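Local coordinates for cyclic nucleotide-binding domain (CNMP-BD) protein (Geobacter metallireducens, PDB 3MDP), which probably binds a small ligand in a cyclic nucleotide-binding domain of double-stranded beta-helix fold and may act as a DNA-binding transcription factor, at residues Asp48-Leu53 with Ser87-Pro92; Gly81-Val86 with Ala134-Ala139. All blocks are in the same frame, centred on the assembly; numbering follows the deposited sequence.

Interaction 1 (Asp48-Leu53 with Ser87-Pro92)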
# COMPACT_ATOMS: atom_id res chain seq x y z
N ASP A 48 3.31 -16.66 1.45
CA ASP A 48 3.91 -17.04 2.72
C ASP A 48 5.32 -16.48 2.94
O ASP A 48 5.94 -16.78 3.97
CB ASP A 48 3.91 -18.58 2.85
CG ASP A 48 2.54 -19.13 3.26
OD1 ASP A 48 1.74 -18.39 3.88
OD2 ASP A 48 2.28 -20.29 2.97
N ASN A 49 5.80 -15.64 2.01
CA ASN A 49 7.15 -15.06 2.07
C ASN A 49 7.17 -13.60 1.64
O ASN A 49 6.73 -13.27 0.53
CB ASN A 49 8.10 -15.85 1.18
CG ASN A 49 8.20 -17.31 1.57
OD1 ASN A 49 7.36 -18.12 1.18
ND2 ASN A 49 9.20 -17.66 2.37
N LEU A 50 7.63 -12.72 2.54
CA LEU A 50 7.86 -11.33 2.24
C LEU A 50 9.38 -11.21 2.04
O LEU A 50 10.16 -11.78 2.82
CB LEU A 50 7.37 -10.45 3.38
CG LEU A 50 7.59 -8.95 3.19
CD1 LEU A 50 6.70 -8.44 2.07
CD2 LEU A 50 7.37 -8.20 4.49
N MSE A 51 9.80 -10.56 0.97
CA MSE A 51 11.23 -10.47 0.67
C MSE A 51 11.73 -9.04 0.59
O MSE A 51 11.00 -8.14 0.18
CB MSE A 51 11.56 -11.25 -0.60
CG MSE A 51 11.52 -12.72 -0.35
SE MSE A 51 11.54 -13.68 -2.00
CE MSE A 51 11.41 -15.52 -1.31
N LEU A 52 12.96 -8.85 1.04
CA LEU A 52 13.71 -7.59 0.88
C LEU A 52 14.86 -7.94 -0.08
O LEU A 52 15.60 -8.89 0.16
CB LEU A 52 14.29 -7.08 2.21
CG LEU A 52 15.35 -5.97 2.09
CD1 LEU A 52 14.67 -4.65 1.75
CD2 LEU A 52 16.16 -5.88 3.40
N LEU A 53 14.94 -7.22 -1.19
CA LEU A 53 16.00 -7.46 -2.16
C LEU A 53 17.30 -6.82 -1.69
O LEU A 53 17.38 -5.62 -1.48
CB LEU A 53 15.59 -6.92 -3.52
CG LEU A 53 16.51 -7.24 -4.70
CD1 LEU A 53 16.75 -8.76 -4.87
CD2 LEU A 53 15.94 -6.59 -5.95
N SER A 87 1.86 -9.01 -0.82
CA SER A 87 0.58 -9.68 -0.47
C SER A 87 0.69 -10.65 0.73
O SER A 87 -0.34 -11.09 1.25
CB SER A 87 -0.02 -10.38 -1.68
OG SER A 87 -0.51 -9.43 -2.61
N SER A 88 1.90 -10.95 1.19
CA SER A 88 2.05 -11.64 2.48
C SER A 88 1.40 -10.86 3.64
O SER A 88 1.05 -11.45 4.67
CB SER A 88 3.53 -11.95 2.78
OG SER A 88 4.35 -10.83 2.59
N LEU A 89 1.19 -9.55 3.45
CA LEU A 89 0.52 -8.73 4.45
C LEU A 89 -0.76 -8.03 3.92
O LEU A 89 -1.34 -7.22 4.64
CB LEU A 89 1.47 -7.66 4.99
CG LEU A 89 2.64 -8.13 5.86
CD1 LEU A 89 3.58 -6.96 6.19
CD2 LEU A 89 2.10 -8.77 7.10
N ILE A 90 -1.19 -8.34 2.70
CA ILE A 90 -2.38 -7.73 2.12
C ILE A 90 -3.41 -8.81 1.78
O ILE A 90 -3.22 -9.60 0.86
CB ILE A 90 -2.08 -6.87 0.85
CG1 ILE A 90 -0.95 -5.85 1.10
CG2 ILE A 90 -3.37 -6.14 0.38
CD1 ILE A 90 -0.38 -5.22 -0.17
N LYS A 91 -4.51 -8.83 2.52
CA LYS A 91 -5.65 -9.69 2.16
C LYS A 91 -5.97 -9.62 0.68
O LYS A 91 -5.99 -8.54 0.10
CB LYS A 91 -6.89 -9.29 2.91
CG LYS A 91 -6.85 -9.64 4.34
CD LYS A 91 -8.19 -9.38 4.99
CE LYS A 91 -8.14 -9.74 6.47
NZ LYS A 91 -9.51 -9.72 7.08
N PRO A 92 -6.28 -10.77 0.07
CA PRO A 92 -6.44 -12.09 0.69
C PRO A 92 -5.18 -12.97 0.69
O PRO A 92 -5.30 -14.18 0.67
CB PRO A 92 -7.52 -12.71 -0.20
CG PRO A 92 -7.12 -12.23 -1.56
CD PRO A 92 -6.73 -10.79 -1.33

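Interaction 2 (Gly81-Val86 with Ala134-Ala139)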
# COMPACT_ATOMS: atom_id res chain seq x y z
N GLY A 81 17.11 -2.91 -1.89
CA GLY A 81 16.62 -2.02 -0.87
C GLY A 81 15.12 -1.97 -0.81
O GLY A 81 14.58 -1.42 0.16
N ALA A 82 14.46 -2.54 -1.83
CA ALA A 82 13.00 -2.56 -1.93
C ALA A 82 12.42 -3.95 -1.60
O ALA A 82 13.06 -4.99 -1.81
CB ALA A 82 12.57 -2.13 -3.34
N ILE A 83 11.19 -3.95 -1.09
CA ILE A 83 10.48 -5.17 -0.76
C ILE A 83 9.57 -5.66 -1.88
O ILE A 83 9.05 -4.86 -2.71
CB ILE A 83 9.68 -5.06 0.60
CG1 ILE A 83 8.53 -4.07 0.52
CG2 ILE A 83 10.64 -4.67 1.76
CD1 ILE A 83 7.49 -4.27 1.63
N PHE A 84 9.33 -6.96 -1.88
CA PHE A 84 8.39 -7.59 -2.80
C PHE A 84 7.79 -8.82 -2.14
O PHE A 84 8.23 -9.20 -1.07
CB PHE A 84 9.03 -7.86 -4.20
CG PHE A 84 10.16 -8.87 -4.19
CD1 PHE A 84 11.42 -8.52 -3.76
CD2 PHE A 84 9.96 -10.17 -4.64
CE1 PHE A 84 12.47 -9.47 -3.73
CE2 PHE A 84 10.98 -11.09 -4.66
CZ PHE A 84 12.25 -10.73 -4.21
N GLY A 85 6.74 -9.39 -2.72
CA GLY A 85 5.90 -10.33 -1.98
C GLY A 85 4.98 -9.66 -0.97
O GLY A 85 4.63 -10.25 0.04
N VAL A 86 4.57 -8.43 -1.27
CA VAL A 86 3.81 -7.60 -0.32
C VAL A 86 2.44 -8.19 0.05
O VAL A 86 1.91 -7.91 1.14
CB VAL A 86 3.62 -6.13 -0.83
CG1 VAL A 86 4.96 -5.42 -0.90
CG2 VAL A 86 2.88 -6.08 -2.20
N ALA A 134 2.25 -0.30 2.71
CA ALA A 134 1.56 0.74 1.91
C ALA A 134 2.56 1.77 1.33
O ALA A 134 2.54 2.07 0.13
CB ALA A 134 0.47 1.43 2.74
N ALA A 135 3.47 2.27 2.17
CA ALA A 135 4.51 3.18 1.68
C ALA A 135 5.39 2.56 0.60
O ALA A 135 5.75 3.23 -0.38
CB ALA A 135 5.38 3.71 2.85
N ALA A 136 5.76 1.29 0.79
CA ALA A 136 6.60 0.58 -0.17
C ALA A 136 5.93 0.47 -1.54
O ALA A 136 6.58 0.70 -2.58
CB ALA A 136 6.92 -0.82 0.35
N VAL A 137 4.65 0.11 -1.56
CA VAL A 137 3.94 -0.05 -2.82
C VAL A 137 3.68 1.30 -3.47
O VAL A 137 3.75 1.44 -4.71
CB VAL A 137 2.64 -0.87 -2.66
CG1 VAL A 137 2.00 -1.11 -4.01
CG2 VAL A 137 2.93 -2.22 -2.01
N LEU A 138 3.41 2.32 -2.65
CA LEU A 138 3.26 3.68 -3.16
C LEU A 138 4.54 4.15 -3.87
O LEU A 138 4.48 4.77 -4.91
CB LEU A 138 2.92 4.65 -2.02
CG LEU A 138 2.71 6.12 -2.39
CD1 LEU A 138 1.52 6.35 -3.39
CD2 LEU A 138 2.50 6.91 -1.12
N ALA A 139 5.68 3.83 -3.28
CA ALA A 139 7.00 4.24 -3.79
C ALA A 139 7.34 3.60 -5.13
O ALA A 139 8.18 4.11 -5.86
CB ALA A 139 8.11 3.92 -2.74

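Interaction 1 (Asp48-Leu53 with Ser87-Pro92)
Leu-50 and Ser-88 approach closely, in the one of two deposited Ser-88 conformers described here. Ser-88 OG lies over the root of the leucine, 3.1 Å from Leu-50 CB, a doubtfully short distance not to be pressed, with Leu-50 CD1 at 3.4 Å from the same oxygen. The leucine does this from an extended start: its CG runs opposite the backbone N (chi1 178°), which puts CD1 by Ser-88 OG and CD2 by Leu-89.

No hydrogen bond crosses between 48-53 and 87-92. Ser-88 OG spends its bond on the carbonyl of Gly-85, and at 4.0 Å from Asn-49 O it is too far to bond there; that carbonyl is taken by the hydroxyl of Tyr-95. Ser-88 O is held in turn by Arg-116, which also forms a salt bridge with Asp-48 and so ties both segments to helix 112-121.

The apolar part is looser. Leu-50 CD2 comes to 4.3 Å from Leu-89 CD1, and Leu-89 continues onto Leu-129, Met-130 and Val-133 of helix 123-139, so the strand leucine adds to a buried layer between sheet and helix.

A short 3-10 turn following a Phe-Gly strand end, packed on a sheet leucine, is consistent with the phosphate-binding cassette of cyclic nucleotide-binding domains; here Ser-87 OG is hydrogen-bonded to a succinate, probably from the crystallisation liquor, which may mark the pocket.

Interaction 2 (Gly81-Val86 with Ala134-Ala139)
Ile-83 and Ala-136 make the tighter half of this contact. The methyl of Ala-136 lies against the ethyl branch of the isoleucine, with Ala-136 CB 3.6 Å from Ile-83 CG1 and 3.7 Å from Ile-83 CD1. What brings the branch there is the first torsion: at chi1 67° CG1 is tucked between the backbone N and the carbonyl carbon, so that the ethyl branch, and not the direction in which CB leaves the backbone, makes the contact with Ala-136. Such a small partner lets the backbones come close, the CA atoms of Ile-83 and Ala-136 standing 7.0 Å apart.

One helical position on, Val-86 meets Val-137, in the one of two deposited Val-137 conformers described here. The two valines cross obliquely, and a single methyl does the work: Val-137 CG2 is 3.9 Å from Val-86 CG1 and equally 3.9 Å from Val-86 CG2, so it faces both branches of its partner.

Around this pair of contacts the backbone fixes the partners. Ordinary helical bonds hold 134-139, for example Leu-138 N to Ala-134 O at 2.9 Å. On the other side, Phe-84 is bonded through its backbone to Met-51, and Ile-83 also packs on Leu-52, which holds strand 83-84 at the edge of the sheet within this chain. Arg-140, just past the helical segment, bonds Ile-83 O and touches Val-86. Leu-138 of the second subunit packs on Val-86 as well, while the backbone N of Val-86 is hydrogen-bonded to a succinate probably carried over from the crystallisation liquor.

Between the segments themselves there is no hydrogen bond or salt bridge. The contact itself rests on dispersion and shape; a directional bond is added beside it by Arg-140.

In the fold
Interactions 1 and 2 have centres 10 Å apart and alternate along the chain: 48-53 comes first, then 81-86, then 87-92 directly after it, and 134-139 last. Strands 49-55 and 83-84 are antiparallel neighbours in one sheet, and segments 48-53 and 81-86 also pair through a probable backbone bond from Gly-81 N to Leu-53 O. The continuous run 81-92 therefore packs twice, its turn against strand 49-55 in interaction 1 and its strand and the start of its turn against helix 123-139 in interaction 2. Both contacts touch the second subunit, so residues 81-92 contribute to the succinate site, the sheet edge and the subunit interface at once.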